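Local coordinates for hypothetical protein Atu0636 (Agrobacterium tumefaciens, PDB 2OZV) that is a predicted O-methyltransferase that probably transfers a methyl group from S-adenosylmethionine to an acceptor not yet identified, at residues B[164-170]-B[204-210]; B[73-77]-B[93-97]; B[55-61]-B[88-92]; B[98-102]-B[151-155]. All coordinates share one frame; numbering follows the deposited sequence. Where two conformers were deposited one is given.

The four contacts sample a mixed sheet and its connections, in the strand order of class I methyltransferases. Contact 1 joins two central strands; contact 2 packs a helix on the strand at the far edge, their centres about 23 Å apart. Contacts 3 and 4 continue contact 2 in sequence, residues 88-92 leading into its strand and 98-102 leaving it, with centres about 25 Å from each other. Contacts 1 and 4 meet directly, Ile153 CD1 lying 4.1 Å from Leu168 CD2. Ile169 and Arg204 of contact 1 and Trp152 of contact 4 also touch Asn122, Tyr125 and Pro123, part of an NPPY sequence that in related methyltransferases lines the methyl-transfer site.

Contact 1: B[164-170]-B[204-210]; sequences GQLSLIS and RMLVTAI
Leu168 turns CG between its backbone N and carbonyl carbon (chi1 71°), while Val207 holds CG2 anti to its carbonyl carbon, beside Leu168 CD1, and the two side chains run side by side with Leu168 CG 3.8 Å from Val207 CB. On the other face of the sheet, Leu206 leans CD2 across Ile169, reaching its CG1 at 3.7 Å. The extended Gln165 passes over Thr208, NE2 lying 3.6 Å from CG2, and donates to Ser167 OG at 2.9 Å; Leu31 O is a second acceptor for this amide. Thr208 OG1 bonds to Arg249. Beneath these side chains, Leu166-Ala209, Leu168-Val207 and Ser170-Met205 (a selenomethionine) are hydrogen-bonded antiparallel pairs, each closed by two backbone bonds, such as Leu168 N to Val207 O at 2.8 Å. The strands run at 165° to each other. Strand 204-211, antiparallel and inserted between 164-170 and 186-195, is the reversed strand characteristic of the class I methyltransferase sheet. Strand 116-121 flanks 164-170 on its other side, and helix 175-182 covers Leu168, Ser170 and Met205 through Ile178, while Arg204 forms a salt bridge with Asp24 of helix 24-30.

Contact 2: B[73-77]-B[93-97]; sequences AEFAR and EVLEA
Arg77 and Val94 carry this contact through both the guanidinium group and the stem leading to it. Arg77 NH2 donates to Val94 O at 2.8 Å, approaching from above the carbonyl plane (51° out of it) and not along a lone pair. The aliphatic part of the arginine crosses the valine, with CG of Arg77 3.8 Å from CB of Val94, and Val94 CG1 lies over a face of the guanidinium. The same methyl group is pressed on the helix: Val94 CG1 is 4.0 Å from Ala73 CB and 4.2 Å from Ala76 CB, two small residues that let the strand come close. Farther along, Glu96 CG rests on Ala73 CB at 4.0 Å. A water completes the polar side, accepting from Val94 N at 3.1 Å and, weakly, from Arg77 NE, to which it lies in the guanidinium plane. Both backbone polar atoms of Val94 thus meet Arg77, one directly and one through water. What places the arginine is its first torsion, CG anti to the carbonyl carbon (chi1 -69°), followed by an extended chain to NE. The segments run at 171°, their axes 8.4 Å apart, as helix and following strand of the beta-alpha-beta unit 61-67, 70-80, 92-96. Strand 92-96 is outermost within the chain; its inner edge pairs with strand 61-67, and Leu80 of helix 70-80 also covers Val94.

Contact 3: B[55-61]-B[88-92]; sequences AARLEKA and FSARI
Arg91 reaches across to the C-terminal end of helix 49-57, where its guanidinium gathers backbone carbonyls of Ala55 and of the type I beta turn Leu58-Ala61; the loop before strand 92-96 thus packs on the connection from helix 49-57 to strand 61-67 of the Rossmann-like domain. Its chain bends at chi3 (-80°), which swings the flat group in among the carbonyls. NH2 of Arg91 donates to Ala55 O at 2.9 Å; the oxygen lies in the guanidinium plane, although the donor stands above the carbonyl plane. NH1 of Arg91 meets Ala61 O at 3.0 Å, in both planes and on a lone pair, and adds weak, bent bonds to Leu58 O and Ala55 O. Carbonyls at a helix end carry partial negative charge, so the cation is probably well suited to this place. The backbone of Arg91 is also hydrogen-bonded to Val63 of strand 61-67. Ala55, the second most covered residue, places CB 3.7 Å from Ile92 CD1 and 3.9 Å from Phe88 CD1, so one methyl group fills the corner between two larger side chains. Phe88 turns CG between its backbone N and carbonyl carbon (chi1 59°), laying one ring face over Ala56 N while Ala56 CB approaches CD2 at 3.8 Å. Met52 also touches Phe88 and Ile92. Over one face of the guanidinium sits Glu59 O, 3.2 Å from Arg91 CZ, with no N-H directed at it.

Contact 4: B[98-102]-B[151-155]; sequences DVTLR and DWIRT
A water gripped by three groups ties Leu101 to Arg154 and Thr155: it donates to Leu101 O at 2.6 Å and to Thr155 OG1 at 2.7 Å, and accepts from Arg154 NE at 2.8 Å. It bridges the end of a type I beta turn, Asp98-Leu101, to helix 148-159 in the Rossmann-like methyltransferase domain; in relatives the loop after this third strand commonly borders the adenosine part of the cofactor pocket. Thr155 OG1 itself donates to Val99 O, the modelled separation of 2.5 Å being so short that its exact length is doubtful. Val99 points CG2 down on the indole of Trp152 in a CH-pi contact, 3.7 Å from the centroid of the five-membered ring and 15° off its normal. Thr100 CG2 lies beside it, against Asp151 CB. On the outer side the guanidinium of Arg102 lies flat on that of Arg154, the planes 11° apart. Arg154 is bent at chi3 (63°), which turns it back toward the preceding helical turn, where its NH1 makes a 2.8 Å salt bridge to Asp151 OD1. This carboxylate probably offsets the two stacked like charges, although no N-H of Arg102 points at it. Trp152 continues inward to Met121 and Pro123, and Arg106 of helix 103-108 touches Thr155. The turn is held from within by an Asx turn, Asp98 OD1 accepting from Thr100 N and, on the same face of the carboxylate, from Thr100 OG1 at 2.7 Å.

Contact 1: B[164-170]-B[204-210]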
loop_
_atom_site.group_PDB
_atom_site.type_symbol
_atom_site.label_atom_id
_atom_site.label_comp_id
_atom_site.label_asym_id
_atom_site.label_seq_id
_atom_site.Cartn_x
_atom_site.Cartn_y
_atom_site.Cartn_z
ATOM N N GLY B 164 18.483 13.074 -4.300
ATOM C CA GLY B 164 18.925 12.217 -3.181
ATOM C C GLY B 164 17.773 11.303 -2.750
ATOM O O GLY B 164 16.620 11.519 -3.169
ATOM N N GLN B 165 18.077 10.314 -1.923
ATOM C CA GLN B 165 17.119 9.271 -1.612
ATOM C C GLN B 165 16.608 9.362 -0.187
ATOM O O GLN B 165 17.403 9.396 0.782
ATOM C CB GLN B 165 17.746 7.899 -1.825
ATOM C CG GLN B 165 16.796 6.736 -1.491
ATOM C CD GLN B 165 17.465 5.393 -1.694
ATOM O OE1 GLN B 165 18.199 5.188 -2.686
ATOM N NE2 GLN B 165 17.245 4.481 -0.755
ATOM N N LEU B 166 15.281 9.384 -0.054
ATOM C CA LEU B 166 14.607 9.217 1.220
ATOM C C LEU B 166 14.397 7.706 1.465
ATOM O O LEU B 166 13.942 6.979 0.555
ATOM C CB LEU B 166 13.237 9.908 1.174
ATOM C CG LEU B 166 12.316 9.610 2.370
ATOM C CD1 LEU B 166 12.848 10.221 3.675
ATOM C CD2 LEU B 166 10.911 10.161 2.036
ATOM N N SER B 167 14.756 7.231 2.656
ATOM C CA SER B 167 14.452 5.854 3.064
ATOM C C SER B 167 13.737 5.858 4.400
ATOM O O SER B 167 14.126 6.583 5.332
ATOM C CB SER B 167 15.717 4.985 3.218
ATOM O OG SER B 167 16.435 4.948 1.989
ATOM N N LEU B 168 12.693 5.033 4.516
ATOM C CA LEU B 168 11.998 4.957 5.779
ATOM C C LEU B 168 11.396 3.592 6.051
ATOM O O LEU B 168 11.176 2.781 5.135
ATOM C CB LEU B 168 10.930 6.046 5.859
ATOM C CG LEU B 168 9.690 5.965 5.013
ATOM C CD1 LEU B 168 8.616 5.027 5.641
ATOM C CD2 LEU B 168 9.088 7.388 4.814
ATOM N N ILE B 169 11.157 3.338 7.332
ATOM C CA ILE B 169 10.392 2.158 7.740
ATOM C C ILE B 169 9.260 2.638 8.636
ATOM O O ILE B 169 9.425 3.573 9.451
ATOM C CB ILE B 169 11.283 1.067 8.405
ATOM C CG1 ILE B 169 10.475 -0.226 8.629
ATOM C CG2 ILE B 169 11.957 1.616 9.678
ATOM C CD1 ILE B 169 11.299 -1.409 9.097
ATOM N N SER B 170 8.095 1.984 8.524
ATOM C CA SER B 170 6.927 2.374 9.302
ATOM C C SER B 170 5.979 1.185 9.412
ATOM O O SER B 170 6.259 0.113 8.843
ATOM C CB SER B 170 6.206 3.552 8.638
ATOM O OG SER B 170 5.560 3.139 7.442
ATOM N N ARG B 204 5.348 -4.451 8.840
ATOM C CA ARG B 204 6.134 -3.252 8.593
ATOM C C ARG B 204 6.089 -2.914 7.109
ATOM O O ARG B 204 5.608 -3.714 6.280
ATOM C CB ARG B 204 7.603 -3.405 9.049
ATOM C CG ARG B 204 7.788 -3.526 10.570
ATOM C CD ARG B 204 7.584 -2.194 11.279
ATOM N NE ARG B 204 7.870 -2.319 12.713
ATOM C CZ ARG B 204 7.022 -2.787 13.632
ATOM N NH1 ARG B 204 5.797 -3.209 13.318
ATOM N NH2 ARG B 204 7.414 -2.842 14.923
HETATM N N MSE B 205 6.615 -1.752 6.781
HETATM C CA MSE B 205 6.599 -1.246 5.428
HETATM C C MSE B 205 7.838 -0.398 5.215
HETATM O O MSE B 205 8.094 0.513 6.023
HETATM C CB MSE B 205 5.338 -0.408 5.187
HETATM C CG MSE B 205 5.258 0.068 3.779
HETATM SE SE MSE B 205 3.553 1.089 3.657
HETATM C CE MSE B 205 3.953 2.575 4.747
ATOM N N LEU B 206 8.607 -0.709 4.175
ATOM C CA LEU B 206 9.783 0.088 3.764
ATOM C C LEU B 206 9.333 0.995 2.622
ATOM O O LEU B 206 8.572 0.551 1.717
ATOM C CB LEU B 206 10.897 -0.827 3.227
ATOM C CG LEU B 206 11.433 -1.863 4.222
ATOM C CD1 LEU B 206 12.469 -2.793 3.572
ATOM C CD2 LEU B 206 12.021 -1.149 5.445
ATOM N N VAL B 207 9.794 2.249 2.631
ATOM C CA VAL B 207 9.499 3.145 1.537
ATOM C C VAL B 207 10.792 3.848 1.143
ATOM O O VAL B 207 11.535 4.318 2.041
ATOM C CB VAL B 207 8.447 4.197 1.913
ATOM C CG1 VAL B 207 8.180 5.111 0.690
ATOM C CG2 VAL B 207 7.145 3.527 2.400
ATOM N N THR B 208 11.090 3.878 -0.155
ATOM C CA THR B 208 12.210 4.717 -0.651
ATOM C C THR B 208 11.668 5.657 -1.729
ATOM O O THR B 208 10.664 5.346 -2.381
ATOM C CB THR B 208 13.405 3.920 -1.235
ATOM O OG1 THR B 208 13.009 3.218 -2.418
ATOM C CG2 THR B 208 14.034 2.969 -0.182
ATOM N N ALA B 209 12.281 6.829 -1.881
ATOM C CA ALA B 209 11.778 7.817 -2.837
ATOM C C ALA B 209 12.948 8.719 -3.214
ATOM O O ALA B 209 13.966 8.757 -2.497
ATOM C CB ALA B 209 10.596 8.603 -2.230
ATOM N N ILE B 210 12.801 9.397 -4.338
ATOM C CA ILE B 210 13.874 10.180 -4.923
ATOM C C ILE B 210 13.412 11.638 -4.961
ATOM O O ILE B 210 12.338 11.936 -5.501
ATOM C CB ILE B 210 14.206 9.653 -6.335
ATOM C CG1 ILE B 210 14.775 8.223 -6.232
ATOM C CG2 ILE B 210 15.208 10.573 -7.052
ATOM C CD1 ILE B 210 16.070 8.117 -5.423
#

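Contact 2: B[73-77]-B[93-97]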
loop_
_atom_site.group_PDB
_atom_site.type_symbol
_atom_site.label_atom_id
_atom_site.label_comp_id
_atom_site.label_asym_id
_atom_site.label_seq_id
_atom_site.Cartn_x
_atom_site.Cartn_y
_atom_site.Cartn_z
ATOM N N ALA B 73 20.981 12.416 22.777
ATOM C CA ALA B 73 22.251 12.635 22.071
ATOM C C ALA B 73 23.386 12.015 22.905
ATOM O O ALA B 73 24.238 11.299 22.371
ATOM C CB ALA B 73 22.484 14.123 21.849
ATOM N N GLU B 74 23.366 12.309 24.205
ATOM C CA GLU B 74 24.324 11.759 25.176
ATOM C C GLU B 74 24.316 10.235 25.067
ATOM O O GLU B 74 25.353 9.609 24.815
ATOM C CB GLU B 74 23.991 12.238 26.603
ATOM C CG GLU B 74 24.157 13.763 26.757
ATOM C CD GLU B 74 23.984 14.313 28.166
ATOM O OE1 GLU B 74 23.167 13.803 28.967
ATOM O OE2 GLU B 74 24.672 15.306 28.471
ATOM N N PHE B 75 23.125 9.652 25.200
ATOM C CA PHE B 75 22.961 8.202 25.154
ATOM C C PHE B 75 23.556 7.612 23.861
ATOM O O PHE B 75 24.284 6.619 23.904
ATOM C CB PHE B 75 21.487 7.799 25.278
ATOM C CG PHE B 75 21.277 6.320 25.318
ATOM C CD1 PHE B 75 21.407 5.617 26.523
ATOM C CD2 PHE B 75 20.978 5.617 24.159
ATOM C CE1 PHE B 75 21.222 4.227 26.563
ATOM C CE2 PHE B 75 20.788 4.227 24.194
ATOM C CZ PHE B 75 20.915 3.538 25.385
ATOM N N ALA B 76 23.225 8.212 22.716
ATOM C CA ALA B 76 23.763 7.761 21.429
ATOM C C ALA B 76 25.300 7.831 21.412
ATOM O O ALA B 76 25.964 6.889 20.972
ATOM C CB ALA B 76 23.160 8.565 20.300
ATOM N N ARG B 77 25.857 8.931 21.924
ATOM C CA ARG B 77 27.316 9.092 21.980
ATOM C C ARG B 77 27.967 8.010 22.835
ATOM O O ARG B 77 29.009 7.473 22.462
ATOM C CB ARG B 77 27.695 10.488 22.471
ATOM C CG ARG B 77 27.364 11.561 21.481
ATOM C CD ARG B 77 27.767 12.947 21.992
ATOM N NE ARG B 77 27.285 13.952 21.048
ATOM C CZ ARG B 77 26.421 14.908 21.362
ATOM N NH1 ARG B 77 25.982 15.039 22.612
ATOM N NH2 ARG B 77 26.035 15.765 20.429
ATOM N N GLU B 93 28.568 11.196 13.479
ATOM C CA GLU B 93 28.530 12.420 14.279
ATOM C C GLU B 93 27.140 12.523 14.862
ATOM O O GLU B 93 26.187 12.364 14.127
ATOM C CB GLU B 93 28.764 13.609 13.363
ATOM C CG GLU B 93 28.881 14.931 14.100
ATOM C CD GLU B 93 29.060 16.112 13.126
ATOM O OE1 GLU B 93 29.067 15.942 11.894
ATOM O OE2 GLU B 93 29.192 17.232 13.645
ATOM N N VAL B 94 27.015 12.789 16.163
ATOM C CA VAL B 94 25.694 12.915 16.767
ATOM C C VAL B 94 25.450 14.395 17.025
ATOM O O VAL B 94 26.265 15.043 17.704
ATOM C CB VAL B 94 25.620 12.157 18.117
ATOM C CG1 VAL B 94 24.239 12.313 18.771
ATOM C CG2 VAL B 94 26.000 10.694 17.919
ATOM N N LEU B 95 24.338 14.911 16.503
ATOM C CA LEU B 95 23.955 16.305 16.711
ATOM C C LEU B 95 22.608 16.402 17.381
ATOM O O LEU B 95 21.711 15.623 17.097
ATOM C CB LEU B 95 23.900 17.074 15.391
ATOM C CG LEU B 95 25.220 17.198 14.609
ATOM C CD1 LEU B 95 24.958 17.848 13.249
ATOM C CD2 LEU B 95 26.274 17.967 15.403
ATOM N N GLU B 96 22.493 17.371 18.278
ATOM C CA GLU B 96 21.214 17.727 18.882
ATOM C C GLU B 96 20.476 18.681 17.955
ATOM O O GLU B 96 20.965 19.781 17.699
ATOM C CB GLU B 96 21.487 18.482 20.167
ATOM C CG GLU B 96 21.086 17.801 21.411
ATOM C CD GLU B 96 21.302 18.697 22.601
ATOM O OE1 GLU B 96 20.348 19.407 23.008
ATOM O OE2 GLU B 96 22.438 18.692 23.112
ATOM N N ALA B 97 19.305 18.292 17.471
ATOM C CA ALA B 97 18.504 19.172 16.620
ATOM C C ALA B 97 17.072 18.721 16.584
ATOM O O ALA B 97 16.791 17.530 16.506
ATOM C CB ALA B 97 19.062 19.213 15.192
HETATM O O HOH W 1 29.251 13.208 18.323
#

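Contact 3: B[55-61]-B[88-92]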
loop_
_atom_site.group_PDB
_atom_site.type_symbol
_atom_site.label_atom_id
_atom_site.label_comp_id
_atom_site.label_asym_id
_atom_site.label_seq_id
_atom_site.Cartn_x
_atom_site.Cartn_y
_atom_site.Cartn_z
ATOM N N ALA B 55 26.744 2.667 8.573
ATOM C CA ALA B 55 28.205 2.926 8.640
ATOM C C ALA B 55 29.021 1.639 8.728
ATOM O O ALA B 55 30.117 1.539 8.152
ATOM C CB ALA B 55 28.533 3.861 9.821
ATOM N N ALA B 56 28.492 0.647 9.449
ATOM C CA ALA B 56 29.184 -0.632 9.614
ATOM C C ALA B 56 29.370 -1.330 8.262
ATOM O O ALA B 56 30.416 -1.934 8.017
ATOM C CB ALA B 56 28.431 -1.539 10.595
ATOM N N ARG B 57 28.361 -1.235 7.397
ATOM C CA ARG B 57 28.371 -1.902 6.091
ATOM C C ARG B 57 29.100 -1.080 5.004
ATOM O O ARG B 57 29.811 -1.631 4.153
ATOM C CB ARG B 57 26.924 -2.179 5.648
ATOM C CG ARG B 57 26.824 -2.891 4.289
ATOM C CD ARG B 57 25.391 -3.328 3.960
ATOM N NE ARG B 57 24.444 -2.225 4.153
ATOM C CZ ARG B 57 24.151 -1.291 3.246
ATOM N NH1 ARG B 57 24.729 -1.329 2.043
ATOM N NH2 ARG B 57 23.289 -0.321 3.549
ATOM N N LEU B 58 28.937 0.235 5.059
ATOM C CA LEU B 58 29.434 1.130 4.027
ATOM C C LEU B 58 30.621 1.952 4.523
ATOM O O LEU B 58 30.446 2.986 5.188
ATOM C CB LEU B 58 28.317 2.045 3.539
ATOM C CG LEU B 58 27.185 1.363 2.775
ATOM C CD1 LEU B 58 26.162 2.430 2.376
ATOM C CD2 LEU B 58 27.708 0.591 1.521
ATOM N N GLU B 59 31.829 1.495 4.190
ATOM C CA GLU B 59 33.035 2.096 4.743
ATOM C C GLU B 59 33.222 3.560 4.365
ATOM O O GLU B 59 33.871 4.298 5.090
ATOM C CB GLU B 59 34.281 1.256 4.398
ATOM C CG GLU B 59 34.338 0.031 5.295
ATOM C CD GLU B 59 35.433 -0.940 4.925
ATOM O OE1 GLU B 59 35.277 -1.654 3.903
ATOM O OE2 GLU B 59 36.434 -1.000 5.666
ATOM N N LYS B 60 32.644 3.955 3.237
ATOM C CA LYS B 60 32.785 5.302 2.712
ATOM C C LYS B 60 31.671 6.261 3.172
ATOM O O LYS B 60 31.688 7.440 2.814
ATOM C CB LYS B 60 32.814 5.264 1.176
ATOM C CG LYS B 60 34.048 4.578 0.568
ATOM C CD LYS B 60 34.042 4.777 -0.954
ATOM C CE LYS B 60 35.400 4.523 -1.543
ATOM N NZ LYS B 60 35.513 3.116 -2.024
ATOM N N ALA B 61 30.703 5.763 3.935
ATOM C CA ALA B 61 29.600 6.609 4.354
ATOM C C ALA B 61 29.989 7.504 5.520
ATOM O O ALA B 61 30.705 7.093 6.425
ATOM C CB ALA B 61 28.400 5.750 4.765
ATOM N N PHE B 88 33.741 1.765 13.144
ATOM C CA PHE B 88 33.068 2.736 12.260
ATOM C C PHE B 88 32.617 4.013 12.979
ATOM O O PHE B 88 32.130 4.934 12.345
ATOM C CB PHE B 88 31.859 2.089 11.586
ATOM C CG PHE B 88 30.836 1.575 12.564
ATOM C CD1 PHE B 88 29.941 2.451 13.169
ATOM C CD2 PHE B 88 30.814 0.227 12.919
ATOM C CE1 PHE B 88 29.008 1.988 14.123
ATOM C CE2 PHE B 88 29.896 -0.254 13.859
ATOM C CZ PHE B 88 28.979 0.636 14.450
ATOM N N SER B 89 32.740 4.042 14.300
ATOM C CA SER B 89 32.206 5.148 15.101
ATOM C C SER B 89 32.777 6.524 14.735
ATOM O O SER B 89 32.101 7.530 14.890
ATOM C CB SER B 89 32.384 4.864 16.598
ATOM O OG SER B 89 33.742 4.912 16.974
ATOM N N ALA B 90 34.007 6.554 14.219
ATOM C CA ALA B 90 34.642 7.818 13.827
ATOM C C ALA B 90 33.856 8.511 12.727
ATOM O O ALA B 90 33.955 9.726 12.565
ATOM C CB ALA B 90 36.069 7.583 13.369
ATOM N N ARG B 91 33.091 7.731 11.968
ATOM C CA ARG B 91 32.332 8.256 10.839
ATOM C C ARG B 91 30.898 8.631 11.205
ATOM O O ARG B 91 30.076 8.913 10.322
ATOM C CB ARG B 91 32.357 7.254 9.685
ATOM C CG ARG B 91 33.755 7.076 9.130
ATOM C CD ARG B 91 33.732 6.176 7.940
ATOM N NE ARG B 91 33.681 4.756 8.292
ATOM C CZ ARG B 91 32.645 3.962 8.040
ATOM N NH1 ARG B 91 31.539 4.440 7.457
ATOM N NH2 ARG B 91 32.739 2.675 8.354
ATOM N N ILE B 92 30.595 8.646 12.503
ATOM C CA ILE B 92 29.247 8.948 12.966
ATOM C C ILE B 92 29.289 10.165 13.878
ATOM O O ILE B 92 29.964 10.167 14.913
ATOM C CB ILE B 92 28.576 7.755 13.677
ATOM C CG1 ILE B 92 28.485 6.573 12.681
ATOM C CG2 ILE B 92 27.174 8.176 14.152
ATOM C CD1 ILE B 92 27.877 5.325 13.207
#

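Contact 4: B[98-102]-B[151-155]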
loop_
_atom_site.group_PDB
_atom_site.type_symbol
_atom_site.label_atom_id
_atom_site.label_comp_id
_atom_site.label_asym_id
_atom_site.label_seq_id
_atom_site.Cartn_x
_atom_site.Cartn_y
_atom_site.Cartn_z
ATOM N N ASP B 98 16.165 19.684 16.619
ATOM C CA ASP B 98 14.756 19.414 16.432
ATOM C C ASP B 98 14.519 19.330 14.919
ATOM O O ASP B 98 14.619 20.342 14.225
ATOM C CB ASP B 98 13.954 20.564 17.032
ATOM C CG ASP B 98 12.460 20.419 16.821
ATOM O OD1 ASP B 98 12.002 19.492 16.108
ATOM O OD2 ASP B 98 11.731 21.251 17.400
ATOM N N VAL B 99 14.209 18.128 14.427
ATOM C CA VAL B 99 14.098 17.881 12.975
ATOM C C VAL B 99 12.806 18.405 12.350
ATOM O O VAL B 99 12.576 18.250 11.134
ATOM C CB VAL B 99 14.322 16.395 12.598
ATOM C CG1 VAL B 99 15.731 15.938 13.022
ATOM C CG2 VAL B 99 13.207 15.507 13.185
ATOM N N THR B 100 11.958 19.016 13.180
ATOM C CA THR B 100 10.737 19.657 12.699
ATOM C C THR B 100 10.939 21.163 12.479
ATOM O O THR B 100 10.035 21.845 11.983
ATOM C CB THR B 100 9.521 19.431 13.644
ATOM O OG1 THR B 100 9.689 20.180 14.859
ATOM C CG2 THR B 100 9.334 17.954 13.957
ATOM N N LEU B 101 12.112 21.674 12.843
ATOM C CA LEU B 101 12.447 23.093 12.623
ATOM C C LEU B 101 12.366 23.431 11.138
ATOM O O LEU B 101 12.519 22.549 10.277
ATOM C CB LEU B 101 13.833 23.445 13.169
ATOM C CG LEU B 101 13.958 23.574 14.694
ATOM C CD1 LEU B 101 15.395 23.821 15.061
ATOM C CD2 LEU B 101 13.044 24.668 15.263
ATOM N N ARG B 102 12.088 24.699 10.852
ATOM C CA ARG B 102 11.935 25.167 9.479
ATOM C C ARG B 102 12.950 26.237 9.149
ATOM O O ARG B 102 13.567 26.817 10.045
ATOM C CB ARG B 102 10.544 25.741 9.255
ATOM C CG ARG B 102 9.430 24.815 9.602
ATOM C CD ARG B 102 8.165 25.311 8.961
ATOM N NE ARG B 102 6.996 24.664 9.534
ATOM C CZ ARG B 102 5.892 24.393 8.850
ATOM N NH1 ARG B 102 4.865 23.803 9.454
ATOM N NH2 ARG B 102 5.819 24.706 7.557
ATOM N N ASP B 151 6.152 16.847 8.854
ATOM C CA ASP B 151 7.312 17.613 9.363
ATOM C C ASP B 151 8.647 16.974 8.990
ATOM O O ASP B 151 9.535 17.642 8.449
ATOM C CB ASP B 151 7.256 17.760 10.879
ATOM C CG ASP B 151 6.205 18.761 11.344
ATOM O OD1 ASP B 151 5.739 19.603 10.534
ATOM O OD2 ASP B 151 5.850 18.710 12.540
ATOM N N TRP B 152 8.787 15.679 9.273
ATOM C CA TRP B 152 10.054 14.997 9.041
ATOM C C TRP B 152 10.412 14.900 7.557
ATOM O O TRP B 152 11.567 15.103 7.197
ATOM C CB TRP B 152 10.028 13.604 9.653
ATOM C CG TRP B 152 10.124 13.560 11.128
ATOM C CD1 TRP B 152 9.552 14.403 12.029
ATOM C CD2 TRP B 152 10.821 12.570 11.882
ATOM N NE1 TRP B 152 9.864 14.005 13.320
ATOM C CE2 TRP B 152 10.643 12.877 13.244
ATOM C CE3 TRP B 152 11.602 11.467 11.527
ATOM C CZ2 TRP B 152 11.205 12.103 14.264
ATOM C CZ3 TRP B 152 12.150 10.691 12.536
ATOM C CH2 TRP B 152 11.943 11.011 13.888
ATOM N N ILE B 153 9.422 14.607 6.704
ATOM C CA ILE B 153 9.676 14.539 5.262
ATOM C C ILE B 153 9.902 15.938 4.647
ATOM O O ILE B 153 10.725 16.080 3.740
ATOM C CB ILE B 153 8.596 13.685 4.530
ATOM C CG1 ILE B 153 8.784 12.216 4.966
ATOM C CG2 ILE B 153 8.763 13.757 3.003
ATOM C CD1 ILE B 153 7.616 11.254 4.651
ATOM N N ARG B 154 9.232 16.971 5.159
ATOM C CA ARG B 154 9.578 18.340 4.783
ATOM C C ARG B 154 11.065 18.617 5.068
ATOM O O ARG B 154 11.778 19.108 4.206
ATOM C CB ARG B 154 8.707 19.357 5.531
ATOM C CG ARG B 154 8.893 20.805 5.096
ATOM C CD ARG B 154 8.062 21.743 5.987
ATOM N NE ARG B 154 8.550 21.654 7.359
ATOM C CZ ARG B 154 7.822 21.310 8.420
ATOM N NH1 ARG B 154 6.524 21.058 8.295
ATOM N NH2 ARG B 154 8.403 21.234 9.623
ATOM N N THR B 155 11.522 18.284 6.275
ATOM C CA THR B 155 12.949 18.449 6.619
ATOM C C THR B 155 13.839 17.581 5.717
ATOM O O THR B 155 14.857 18.058 5.213
ATOM C CB THR B 155 13.178 18.175 8.110
ATOM O OG1 THR B 155 12.504 19.198 8.865
ATOM C CG2 THR B 155 14.711 18.145 8.454
HETATM O O HOH W 2 11.225 21.460 8.309
#